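PDB 5XFM: alpha-glucosidase from Bacteroides thetaiotaomicron, which hydrolyses beta-L-arabinopyranosides and alpha-galactosides as a bifunctional, calcium-containing glycoside hydrolase of family 97. Local coordinates for residues Gln342-Leu347 and Val356-Trp361; Arg316-Ala321 and Glu327-Asp332; Trp301-Asp306 and Gly491-Lys496; Ser322-Glu327 and Val542-Met547. The protein carries 1 engineered substitution. One frame throughout, in Å; residues are numbered along the deposited sequence.

Interaction 1 (Gln342-Leu347 and Val356-Trp361); sequences QRMKSL and VELFLW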
# COMPACT_ATOMS: atom_id res chain seq x y z
N GLN A 342 0.31 -0.87 -34.42
CA GLN A 342 0.73 -1.79 -35.48
C GLN A 342 2.13 -2.35 -35.26
O GLN A 342 2.34 -3.55 -35.35
CB GLN A 342 0.70 -1.08 -36.83
CG GLN A 342 -0.67 -0.73 -37.33
CD GLN A 342 -0.72 0.69 -37.85
OE1 GLN A 342 0.15 1.51 -37.54
NE2 GLN A 342 -1.74 1.01 -38.63
N ARG A 343 3.08 -1.48 -34.93
CA ARG A 343 4.46 -1.91 -34.71
C ARG A 343 4.63 -2.56 -33.36
O ARG A 343 5.61 -3.28 -33.11
CB ARG A 343 5.45 -0.74 -34.85
CG ARG A 343 5.47 -0.09 -36.21
CD ARG A 343 6.78 0.63 -36.40
NE ARG A 343 7.86 -0.36 -36.43
CZ ARG A 343 9.16 -0.07 -36.33
NH1 ARG A 343 9.56 1.18 -36.15
NH2 ARG A 343 10.05 -1.05 -36.38
N MET A 344 3.68 -2.29 -32.46
CA MET A 344 3.67 -2.92 -31.15
C MET A 344 3.66 -4.43 -31.27
O MET A 344 4.26 -5.11 -30.45
CB MET A 344 2.46 -2.46 -30.34
CG MET A 344 2.47 -2.94 -28.90
SD MET A 344 4.02 -2.54 -28.06
CE MET A 344 3.99 -0.74 -28.10
N LYS A 345 3.02 -4.96 -32.31
CA LYS A 345 2.96 -6.40 -32.54
C LYS A 345 4.33 -7.00 -32.84
O LYS A 345 4.67 -8.08 -32.35
CB LYS A 345 1.99 -6.70 -33.68
CG LYS A 345 2.13 -8.09 -34.29
CD LYS A 345 1.00 -8.36 -35.28
CE LYS A 345 1.33 -9.53 -36.19
NZ LYS A 345 2.43 -9.17 -37.13
N SER A 346 5.11 -6.29 -33.63
CA SER A 346 6.45 -6.75 -33.97
C SER A 346 7.37 -6.58 -32.77
O SER A 346 8.29 -7.37 -32.57
CB SER A 346 6.99 -6.01 -35.20
OG SER A 346 7.23 -4.65 -34.92
N LEU A 347 7.10 -5.57 -31.96
CA LEU A 347 7.86 -5.38 -30.72
C LEU A 347 7.57 -6.53 -29.75
O LEU A 347 8.48 -7.06 -29.11
CB LEU A 347 7.52 -4.02 -30.09
CG LEU A 347 8.63 -3.21 -29.42
CD1 LEU A 347 9.95 -3.27 -30.18
CD2 LEU A 347 8.19 -1.76 -29.25
N VAL A 356 10.86 -12.49 -23.31
CA VAL A 356 10.40 -11.30 -22.61
C VAL A 356 8.95 -11.00 -23.00
O VAL A 356 8.58 -11.13 -24.17
CB VAL A 356 11.28 -10.06 -22.95
CG1 VAL A 356 10.66 -8.77 -22.41
CG2 VAL A 356 12.70 -10.24 -22.43
N GLU A 357 8.14 -10.60 -22.03
CA GLU A 357 6.77 -10.20 -22.30
C GLU A 357 6.55 -8.75 -21.87
O GLU A 357 7.35 -8.21 -21.10
CB GLU A 357 5.80 -11.15 -21.59
CG GLU A 357 5.57 -12.44 -22.38
CD GLU A 357 5.13 -13.59 -21.52
OE1 GLU A 357 5.60 -13.67 -20.36
OE2 GLU A 357 4.31 -14.41 -21.98
N LEU A 358 5.48 -8.13 -22.35
CA LEU A 358 5.30 -6.69 -22.14
C LEU A 358 4.15 -6.28 -21.22
O LEU A 358 3.12 -6.95 -21.13
CB LEU A 358 5.11 -5.99 -23.49
CG LEU A 358 6.18 -6.20 -24.55
CD1 LEU A 358 5.84 -5.38 -25.77
CD2 LEU A 358 7.54 -5.80 -24.01
N PHE A 359 4.37 -5.16 -20.54
CA PHE A 359 3.30 -4.41 -19.89
C PHE A 359 3.14 -3.12 -20.68
O PHE A 359 4.13 -2.49 -21.05
CB PHE A 359 3.63 -4.09 -18.44
CG PHE A 359 3.27 -5.18 -17.47
CD1 PHE A 359 3.88 -6.42 -17.55
CD2 PHE A 359 2.38 -4.94 -16.44
CE1 PHE A 359 3.57 -7.41 -16.65
CE2 PHE A 359 2.07 -5.93 -15.52
CZ PHE A 359 2.67 -7.16 -15.63
N LEU A 360 1.90 -2.73 -20.95
CA LEU A 360 1.66 -1.47 -21.65
C LEU A 360 0.94 -0.44 -20.78
O LEU A 360 0.03 -0.79 -20.01
CB LEU A 360 0.88 -1.71 -22.94
CG LEU A 360 1.59 -2.58 -23.98
CD1 LEU A 360 0.78 -2.65 -25.27
CD2 LEU A 360 2.98 -2.04 -24.25
N TRP A 361 1.38 0.81 -20.91
CA TRP A 361 0.82 1.96 -20.20
C TRP A 361 -0.48 2.45 -20.83
O TRP A 361 -0.57 2.61 -22.05
CB TRP A 361 1.84 3.12 -20.17
CG TRP A 361 1.47 4.28 -19.27
CD1 TRP A 361 1.91 4.49 -17.99
CD2 TRP A 361 0.64 5.41 -19.60
NE1 TRP A 361 1.39 5.66 -17.49
CE2 TRP A 361 0.61 6.24 -18.46
CE3 TRP A 361 -0.08 5.78 -20.73
CZ2 TRP A 361 -0.12 7.43 -18.43
CZ3 TRP A 361 -0.80 6.96 -20.70
CH2 TRP A 361 -0.82 7.77 -19.55
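Met-344 of helix 341-353 reaches across to Leu-358 and Leu-360 of strand 357-363, packing a helix on the next strand of the catalytic TIM-type barrel. Strand 328-331, this helix and strand 357-363 form a beta-alpha-beta crossover, the repeating element of such barrels; the axes of segments 342-347 and 357-361 run at 147° to each other and come within 10.5 Å. CB of Met-344 starts the side chain toward the strand, and CG, anti to the backbone N (chi1 -173°), arrives 4.0 Å from Leu-360 CD1. The chain then bends twice. SD faces both leucines, 4.0 Å from Leu-360 CD2 and 4.1 Å from Leu-358 CD1, while the methyl CE turns off to one side, 4.2 Å from Leu-360 CD2. Methionine suits this place because its unbranched, flexible chain can curl to fit against branched neighbours, and its sulfur is large and polarisable. Leu-358 and Leu-360, two apart on the strand, both point toward the helix and offer it their methyl groups; Ile-331 of the adjacent strand touches Met-344 and Leu-360 as well. An alanine at Met-344 would remove CG, SD and CE, and is likely to open a gap in front of both leucines. One helical turn further on, Leu-358 CD1 comes within 4.5 Å of the backbone carbon C of Leu-347.

Interaction 2 (Arg316-Ala321 and Glu327-Asp332); sequences RYIDFA and EYALID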
# COMPACT_ATOMS: atom_id res chain seq x y z
N ARG A 316 16.11 -1.87 -27.11
CA ARG A 316 17.22 -1.83 -26.16
C ARG A 316 16.82 -2.37 -24.79
O ARG A 316 17.54 -3.19 -24.21
CB ARG A 316 17.76 -0.40 -26.04
CG ARG A 316 18.79 -0.07 -27.10
CD ARG A 316 19.25 1.38 -27.01
NE ARG A 316 20.19 1.69 -28.08
CZ ARG A 316 19.87 2.42 -29.15
NH1 ARG A 316 18.65 2.92 -29.27
NH2 ARG A 316 20.78 2.66 -30.09
N TYR A 317 15.69 -1.92 -24.27
CA TYR A 317 15.27 -2.34 -22.93
C TYR A 317 14.71 -3.76 -22.90
O TYR A 317 14.78 -4.44 -21.87
CB TYR A 317 14.25 -1.34 -22.36
CG TYR A 317 14.93 -0.30 -21.51
CD1 TYR A 317 15.64 0.74 -22.10
CD2 TYR A 317 14.87 -0.34 -20.12
CE1 TYR A 317 16.27 1.70 -21.35
CE2 TYR A 317 15.51 0.62 -19.35
CZ TYR A 317 16.20 1.64 -19.98
OH TYR A 317 16.84 2.61 -19.24
N ILE A 318 14.16 -4.20 -24.02
CA ILE A 318 13.76 -5.59 -24.17
C ILE A 318 14.99 -6.50 -24.12
O ILE A 318 15.01 -7.53 -23.44
CB ILE A 318 12.98 -5.80 -25.49
CG1 ILE A 318 11.56 -5.23 -25.35
CG2 ILE A 318 12.93 -7.26 -25.87
CD1 ILE A 318 10.82 -5.12 -26.65
N ASP A 319 16.03 -6.09 -24.85
CA ASP A 319 17.31 -6.78 -24.84
C ASP A 319 17.92 -6.81 -23.45
O ASP A 319 18.48 -7.82 -23.03
CB ASP A 319 18.30 -6.11 -25.81
CG ASP A 319 18.00 -6.42 -27.27
OD1 ASP A 319 17.24 -7.37 -27.54
OD2 ASP A 319 18.53 -5.70 -28.14
N PHE A 320 17.81 -5.68 -22.75
CA PHE A 320 18.34 -5.55 -21.40
C PHE A 320 17.59 -6.50 -20.46
O PHE A 320 18.19 -7.15 -19.61
CB PHE A 320 18.24 -4.10 -20.92
CG PHE A 320 18.79 -3.86 -19.54
CD1 PHE A 320 20.03 -4.37 -19.18
CD2 PHE A 320 18.09 -3.13 -18.61
CE1 PHE A 320 20.55 -4.15 -17.91
CE2 PHE A 320 18.60 -2.91 -17.34
CZ PHE A 320 19.83 -3.43 -16.99
N ALA A 321 16.27 -6.57 -20.61
CA ALA A 321 15.48 -7.52 -19.83
C ALA A 321 15.95 -8.94 -20.10
O ALA A 321 16.13 -9.73 -19.18
CB ALA A 321 14.00 -7.38 -20.15
N GLU A 327 11.52 -11.07 -16.59
CA GLU A 327 10.30 -11.56 -17.23
C GLU A 327 9.60 -10.52 -18.08
O GLU A 327 8.94 -10.87 -19.06
CB GLU A 327 9.33 -12.09 -16.18
CG GLU A 327 9.78 -13.36 -15.48
CD GLU A 327 10.92 -13.13 -14.51
OE1 GLU A 327 10.90 -12.11 -13.79
OE2 GLU A 327 11.84 -13.98 -14.46
N TYR A 328 9.70 -9.25 -17.70
CA TYR A 328 8.88 -8.23 -18.34
C TYR A 328 9.66 -7.00 -18.79
O TYR A 328 10.79 -6.76 -18.35
CB TYR A 328 7.74 -7.81 -17.40
CG TYR A 328 6.80 -8.96 -17.08
CD1 TYR A 328 6.02 -9.54 -18.07
CD2 TYR A 328 6.75 -9.50 -15.80
CE1 TYR A 328 5.18 -10.60 -17.78
CE2 TYR A 328 5.91 -10.56 -15.50
CZ TYR A 328 5.13 -11.11 -16.49
OH TYR A 328 4.31 -12.16 -16.20
N ALA A 329 9.05 -6.27 -19.71
CA ALA A 329 9.45 -4.92 -20.06
C ALA A 329 8.22 -4.02 -20.07
O ALA A 329 7.22 -4.33 -20.73
CB ALA A 329 10.16 -4.89 -21.41
N LEU A 330 8.29 -2.92 -19.34
CA LEU A 330 7.21 -1.94 -19.28
C LEU A 330 7.41 -0.82 -20.30
O LEU A 330 8.42 -0.13 -20.26
CB LEU A 330 7.09 -1.35 -17.88
CG LEU A 330 6.23 -0.09 -17.74
CD1 LEU A 330 4.78 -0.32 -18.16
CD2 LEU A 330 6.30 0.45 -16.31
N ILE A 331 6.47 -0.67 -21.22
CA ILE A 331 6.50 0.43 -22.17
C ILE A 331 5.53 1.52 -21.69
O ILE A 331 4.34 1.27 -21.54
CB ILE A 331 6.13 -0.03 -23.60
CG1 ILE A 331 7.10 -1.14 -24.05
CG2 ILE A 331 6.14 1.14 -24.57
CD1 ILE A 331 6.86 -1.62 -25.49
N ASP A 332 6.06 2.73 -21.46
CA ASP A 332 5.32 3.75 -20.72
C ASP A 332 4.52 4.67 -21.64
O ASP A 332 4.28 4.33 -22.80
CB ASP A 332 6.28 4.55 -19.84
CG ASP A 332 5.68 4.92 -18.48
OD1 ASP A 332 4.84 5.84 -18.39
OD2 ASP A 332 6.07 4.27 -17.49
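Tyr-328 meets Ala-321 through its backbone, while its ring turns away from helix 311-324. CB of the preceding Glu-327 lies 3.6 Å above one face of that ring, displaced toward the rim; Phe-359 of the adjoining strand makes an edge-to-face contact with it, and the hydroxyl is hydrogen-bonded to the backbone O of Arg-293. The ring of Tyr-317 likewise leads away from the strand, to pack edge-to-face with Trp-304. The interface itself is made by small and aliphatic side chains and one backbone carbonyl. CB of Ala-321 points at the strand and rests 3.7 Å from Tyr-328 O. Alongside, Ile-318 CG1 touches Ala-329 CB at 4.2 Å, carried there by a chi1 of -75°. Two alanines, one on each element, suit the narrow separation, for the CA atoms of Ile-318 and Ala-329 are just 6.0 Å apart. This is a helix of the barrel's outer layer lying on strand 328-331, to which a short turn connects it. No hydrogen bond crosses between the segments, and the backbone of strand 328-331 bonds instead with strands 295-299 and 357-363. The adhesion thus rests on non-directional contact of small side chains with a methylene and a backbone carbonyl, the tyrosine hydroxyl being answered elsewhere.

Interaction 3 (Trp301-Asp306 and Gly491-Lys496); sequences WILWQD and GCLLNK. Engineered in segment 491-496: Leu-493 (natural residue Phe).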
# COMPACT_ATOMS: atom_id res chain seq x y z
N TRP A 301 11.35 4.52 -19.26
CA TRP A 301 10.90 5.89 -18.98
C TRP A 301 11.44 6.48 -17.67
O TRP A 301 11.59 7.68 -17.56
CB TRP A 301 9.37 5.96 -18.97
CG TRP A 301 8.87 7.34 -18.65
CD1 TRP A 301 8.60 8.35 -19.54
CD2 TRP A 301 8.59 7.87 -17.35
NE1 TRP A 301 8.17 9.47 -18.87
CE2 TRP A 301 8.16 9.20 -17.52
CE3 TRP A 301 8.68 7.35 -16.05
CZ2 TRP A 301 7.81 10.01 -16.45
CZ3 TRP A 301 8.32 8.16 -14.99
CH2 TRP A 301 7.89 9.47 -15.19
N ILE A 302 11.67 5.66 -16.65
CA ILE A 302 12.07 6.23 -15.36
C ILE A 302 13.37 7.05 -15.48
O ILE A 302 13.43 8.20 -15.03
CB ILE A 302 12.20 5.15 -14.25
CG1 ILE A 302 12.67 5.78 -12.94
CG2 ILE A 302 13.12 4.01 -14.67
CD1 ILE A 302 11.75 6.86 -12.43
N LEU A 303 14.38 6.51 -16.15
CA LEU A 303 15.66 7.20 -16.28
C LEU A 303 15.88 7.87 -17.64
O LEU A 303 16.64 8.83 -17.73
CB LEU A 303 16.80 6.22 -16.01
CG LEU A 303 17.08 5.95 -14.53
CD1 LEU A 303 18.18 4.91 -14.37
CD2 LEU A 303 17.47 7.25 -13.85
N TRP A 304 15.23 7.36 -18.68
CA TRP A 304 15.42 7.90 -20.03
C TRP A 304 14.23 8.75 -20.48
O TRP A 304 14.29 9.42 -21.51
CB TRP A 304 15.68 6.76 -21.02
CG TRP A 304 16.99 6.05 -20.79
CD1 TRP A 304 17.82 6.17 -19.71
CD2 TRP A 304 17.62 5.10 -21.67
NE1 TRP A 304 18.92 5.36 -19.86
CE2 TRP A 304 18.82 4.69 -21.06
CE3 TRP A 304 17.28 4.57 -22.92
CZ2 TRP A 304 19.69 3.77 -21.66
CZ3 TRP A 304 18.14 3.65 -23.51
CH2 TRP A 304 19.33 3.27 -22.88
N GLN A 305 13.16 8.71 -19.70
CA GLN A 305 11.98 9.57 -19.86
C GLN A 305 11.32 9.50 -21.24
O GLN A 305 11.47 8.50 -21.95
CB GLN A 305 12.36 11.02 -19.54
CG GLN A 305 12.84 11.21 -18.10
CD GLN A 305 11.72 11.09 -17.08
OE1 GLN A 305 10.69 11.76 -17.19
NE2 GLN A 305 11.91 10.22 -16.08
N ASP A 306 10.60 10.55 -21.61
CA ASP A 306 9.74 10.54 -22.80
C ASP A 306 10.53 10.31 -24.09
O ASP A 306 10.00 9.78 -25.07
CB ASP A 306 8.97 11.86 -22.92
CG ASP A 306 7.78 11.95 -21.97
OD1 ASP A 306 7.43 10.95 -21.32
OD2 ASP A 306 7.18 13.05 -21.89
N GLY A 491 11.90 1.37 -7.49
CA GLY A 491 13.16 1.60 -6.81
C GLY A 491 14.38 0.92 -7.41
O GLY A 491 14.34 0.39 -8.52
N CYS A 492 15.47 0.98 -6.65
CA CYS A 492 16.79 0.47 -7.04
C CYS A 492 17.36 1.26 -8.21
O CYS A 492 17.36 0.80 -9.35
CB CYS A 492 16.75 -1.02 -7.40
SG CYS A 492 18.41 -1.73 -7.50
N LEU A 493 17.83 2.46 -7.90
CA LEU A 493 18.54 3.28 -8.87
C LEU A 493 20.03 3.06 -8.68
O LEU A 493 20.60 3.46 -7.66
CB LEU A 493 18.19 4.76 -8.70
CG LEU A 493 16.80 5.19 -9.19
CD1 LEU A 493 16.14 6.14 -8.21
CD2 LEU A 493 16.91 5.83 -10.56
N LEU A 494 20.67 2.42 -9.66
CA LEU A 494 22.09 2.14 -9.54
C LEU A 494 22.90 3.19 -10.30
O LEU A 494 24.11 3.30 -10.10
CB LEU A 494 22.39 0.72 -10.03
CG LEU A 494 21.83 -0.35 -9.09
CD1 LEU A 494 22.16 -1.75 -9.56
CD2 LEU A 494 22.38 -0.14 -7.68
N ASN A 495 22.22 3.97 -11.13
CA ASN A 495 22.79 5.20 -11.67
C ASN A 495 23.19 6.17 -10.55
O ASN A 495 22.52 6.23 -9.52
CB ASN A 495 21.78 5.88 -12.61
CG ASN A 495 21.97 5.50 -14.06
OD1 ASN A 495 22.52 4.45 -14.38
ND2 ASN A 495 21.48 6.35 -14.96
N LYS A 496 24.27 6.91 -10.75
CA LYS A 496 24.67 7.93 -9.79
C LYS A 496 24.03 9.26 -10.13
O LYS A 496 23.76 10.09 -9.26
CB LYS A 496 26.18 8.10 -9.74
CG LYS A 496 26.94 6.91 -9.22
CD LYS A 496 28.42 7.08 -9.51
CE LYS A 496 29.22 5.86 -9.11
NZ LYS A 496 29.38 5.82 -7.62
O HOH W 1 21.06 5.50 -17.88
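At the C-terminal end of the first barrel strand, the end where TIM-barrel enzymes carry their active sites, Leu-303 of the short helix 300-304 packs on Leu-493 and Asn-495 of the long loop that precedes strand 497-498. Its CD2 touches CD2 of Leu-493 at 3.6 Å, the two side chains crossing at a slant; Leu-493 is an engineered residue, a phenylalanine in the natural protein, and its side chain lies about 14 Å from the bound calcium ion. CD1 lies over one face of the Asn-495 amide, 3.6 Å from ND2. Leu-303 CG stands anti to the carbonyl carbon (chi1 -80°), which aims the fork at the loop. In this variant the fork gives one methyl to each neighbour; a serine in its place would remove both, and would probably open a gap beside Leu-493 and leave the amide face without its apolar cover. Beside this apolar patch a water, in the plane of the Trp-304 ring at its edge, accepts from NE1 of Trp-304 at 2.9 Å and from ND2 of Asn-495 at 3.1 Å. OD1 of Asn-495 is held by ND2 of Asn-534 and Asn-535. With Leu-303 on its face, the amide has its N-H and C=O groups bonded in other directions, so a buried asparagine is tolerated within an otherwise apolar contact.

Interaction 4 (Ser322-Glu327 and Val542-Met547); sequences SAMGYE and VCMDFM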
# COMPACT_ATOMS: atom_id res chain seq x y z
N SER A 322 16.16 -9.26 -21.37
CA SER A 322 16.65 -10.59 -21.74
C SER A 322 17.99 -10.90 -21.08
O SER A 322 18.20 -12.00 -20.56
CB SER A 322 16.77 -10.71 -23.26
OG SER A 322 17.01 -12.05 -23.63
N ALA A 323 18.90 -9.93 -21.12
CA ALA A 323 20.23 -10.09 -20.52
C ALA A 323 20.15 -10.23 -19.01
O ALA A 323 20.96 -10.93 -18.39
CB ALA A 323 21.11 -8.90 -20.90
N MET A 324 19.19 -9.54 -18.40
CA MET A 324 18.98 -9.62 -16.97
C MET A 324 18.19 -10.88 -16.59
O MET A 324 18.12 -11.25 -15.42
CB MET A 324 18.26 -8.36 -16.48
CG MET A 324 19.12 -7.12 -16.56
SD MET A 324 20.55 -7.18 -15.47
CE MET A 324 19.76 -7.31 -13.87
N GLY A 325 17.60 -11.53 -17.59
CA GLY A 325 16.76 -12.69 -17.33
C GLY A 325 15.44 -12.24 -16.73
O GLY A 325 14.77 -13.01 -16.04
N TYR A 326 15.09 -10.98 -16.98
CA TYR A 326 13.85 -10.43 -16.44
C TYR A 326 12.65 -10.87 -17.27
O TYR A 326 12.76 -11.04 -18.49
CB TYR A 326 13.92 -8.90 -16.36
CG TYR A 326 14.63 -8.39 -15.13
CD1 TYR A 326 15.33 -9.26 -14.30
CD2 TYR A 326 14.58 -7.05 -14.78
CE1 TYR A 326 15.98 -8.80 -13.17
CE2 TYR A 326 15.23 -6.58 -13.65
CZ TYR A 326 15.93 -7.46 -12.85
OH TYR A 326 16.57 -7.00 -11.73
N GLU A 327 11.52 -11.07 -16.59
CA GLU A 327 10.30 -11.56 -17.23
C GLU A 327 9.60 -10.52 -18.08
O GLU A 327 8.94 -10.87 -19.06
CB GLU A 327 9.33 -12.09 -16.18
CG GLU A 327 9.78 -13.36 -15.48
CD GLU A 327 10.92 -13.13 -14.51
OE1 GLU A 327 10.90 -12.11 -13.79
OE2 GLU A 327 11.84 -13.98 -14.46
N VAL A 542 28.90 -7.13 -8.62
CA VAL A 542 28.18 -7.79 -7.53
C VAL A 542 26.75 -7.26 -7.39
O VAL A 542 25.83 -8.01 -7.05
CB VAL A 542 28.94 -7.65 -6.19
CG1 VAL A 542 30.30 -8.33 -6.28
CG2 VAL A 542 29.11 -6.19 -5.81
N CYS A 543 26.55 -5.97 -7.68
CA CYS A 543 25.22 -5.38 -7.63
C CYS A 543 24.31 -5.95 -8.72
O CYS A 543 23.19 -6.39 -8.45
CB CYS A 543 25.30 -3.86 -7.75
SG CYS A 543 26.16 -3.04 -6.38
N MET A 544 24.81 -5.95 -9.95
CA MET A 544 24.01 -6.43 -11.07
C MET A 544 23.76 -7.93 -10.95
O MET A 544 22.69 -8.43 -11.35
CB MET A 544 24.70 -6.09 -12.38
CG MET A 544 24.93 -4.61 -12.54
SD MET A 544 23.37 -3.71 -12.36
CE MET A 544 22.48 -4.30 -13.80
N ASP A 545 24.73 -8.63 -10.38
CA ASP A 545 24.61 -10.06 -10.10
C ASP A 545 23.50 -10.30 -9.10
O ASP A 545 22.69 -11.21 -9.28
CB ASP A 545 25.93 -10.65 -9.59
CG ASP A 545 26.94 -10.89 -10.70
OD1 ASP A 545 26.51 -11.15 -11.84
OD2 ASP A 545 28.15 -10.84 -10.42
N PHE A 546 23.47 -9.50 -8.04
CA PHE A 546 22.37 -9.60 -7.09
C PHE A 546 21.03 -9.37 -7.78
O PHE A 546 20.09 -10.15 -7.62
CB PHE A 546 22.52 -8.61 -5.94
CG PHE A 546 21.29 -8.52 -5.07
CD1 PHE A 546 21.08 -9.44 -4.05
CD2 PHE A 546 20.32 -7.55 -5.29
CE1 PHE A 546 19.96 -9.38 -3.26
CE2 PHE A 546 19.19 -7.49 -4.50
CZ PHE A 546 19.01 -8.40 -3.48
N MET A 547 20.95 -8.28 -8.55
CA MET A 547 19.69 -7.89 -9.19
C MET A 547 19.21 -8.98 -10.15
O MET A 547 18.01 -9.09 -10.42
CB MET A 547 19.83 -6.56 -9.93
CG MET A 547 19.96 -5.38 -8.98
SD MET A 547 18.60 -5.34 -7.79
CE MET A 547 17.20 -5.05 -8.86
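Tyr-326 and Met-547 form the tight part of this contact, in which the C-terminal end of helix 311-324 and the turn after it meet helix 541-549. The tyrosine hydroxyl donates to Met-547 O at 2.9 Å, reaching it from above the carbonyl plane, 49° out of it, while the oxygen lies at the edge of the ring, in its plane. The bent Met-547 chain brings CE beside the hydroxyl, 3.5 Å from Tyr-326 OH. CG of the tyrosine lies beside its backbone N (chi1 -82°), which sends the ring out to Met-547. CB of Met-324 sits 3.7 Å above one face of this ring, offset toward the rim. The methionines meet by ordinary, non-directional contact: SD of Met-324 lies 3.8 Å from CE of Met-544, the chains crossing nearly at right angles, and CE of Met-324 is 4.0 Å from Met-547 CB. Three bent, unbranched chains can fit against one another where the end of helix 311-324 meets helix 541-549. On the open side, toward solvent, lie Ala-323 and Gly-325, both exposed. Gly-325 ends the helix as the C-prime residue of a Schellman motif, its phi of 74° being easy for a residue without a side chain; Tyr-326 N closes the motif on Ala-321 O, and the turn brings the tyrosine round toward helix 541-549. The chemistry is therefore mixed: thioethers supply adaptable apolar contact, and a single directional bond ties the buried hydroxyl to a backbone oxygen near the C-terminal end of the other helix.

In the fold
All four contacts are buried and belong to the catalytic barrel. Interactions 1 and 2 each lay an outer helix on the parallel sheet, and their strands are neighbours: Glu-357 O to Ala-329 N, at 2.9 Å, is a probable hydrogen bond joining them. Neither has a hydrogen bond across the contact. Interactions 2 and 4 share helix 311-324, the first using its strand-facing side and the second its C-terminal end. Interactions 3 and 4 join parts of the chain far apart in sequence, and they touch where Leu-494 and Cys-492 meet Met-544 and Met-547. Away from the sheet, polar links appear: a bridging water in interaction 3 and a tyrosine bond in interaction 4.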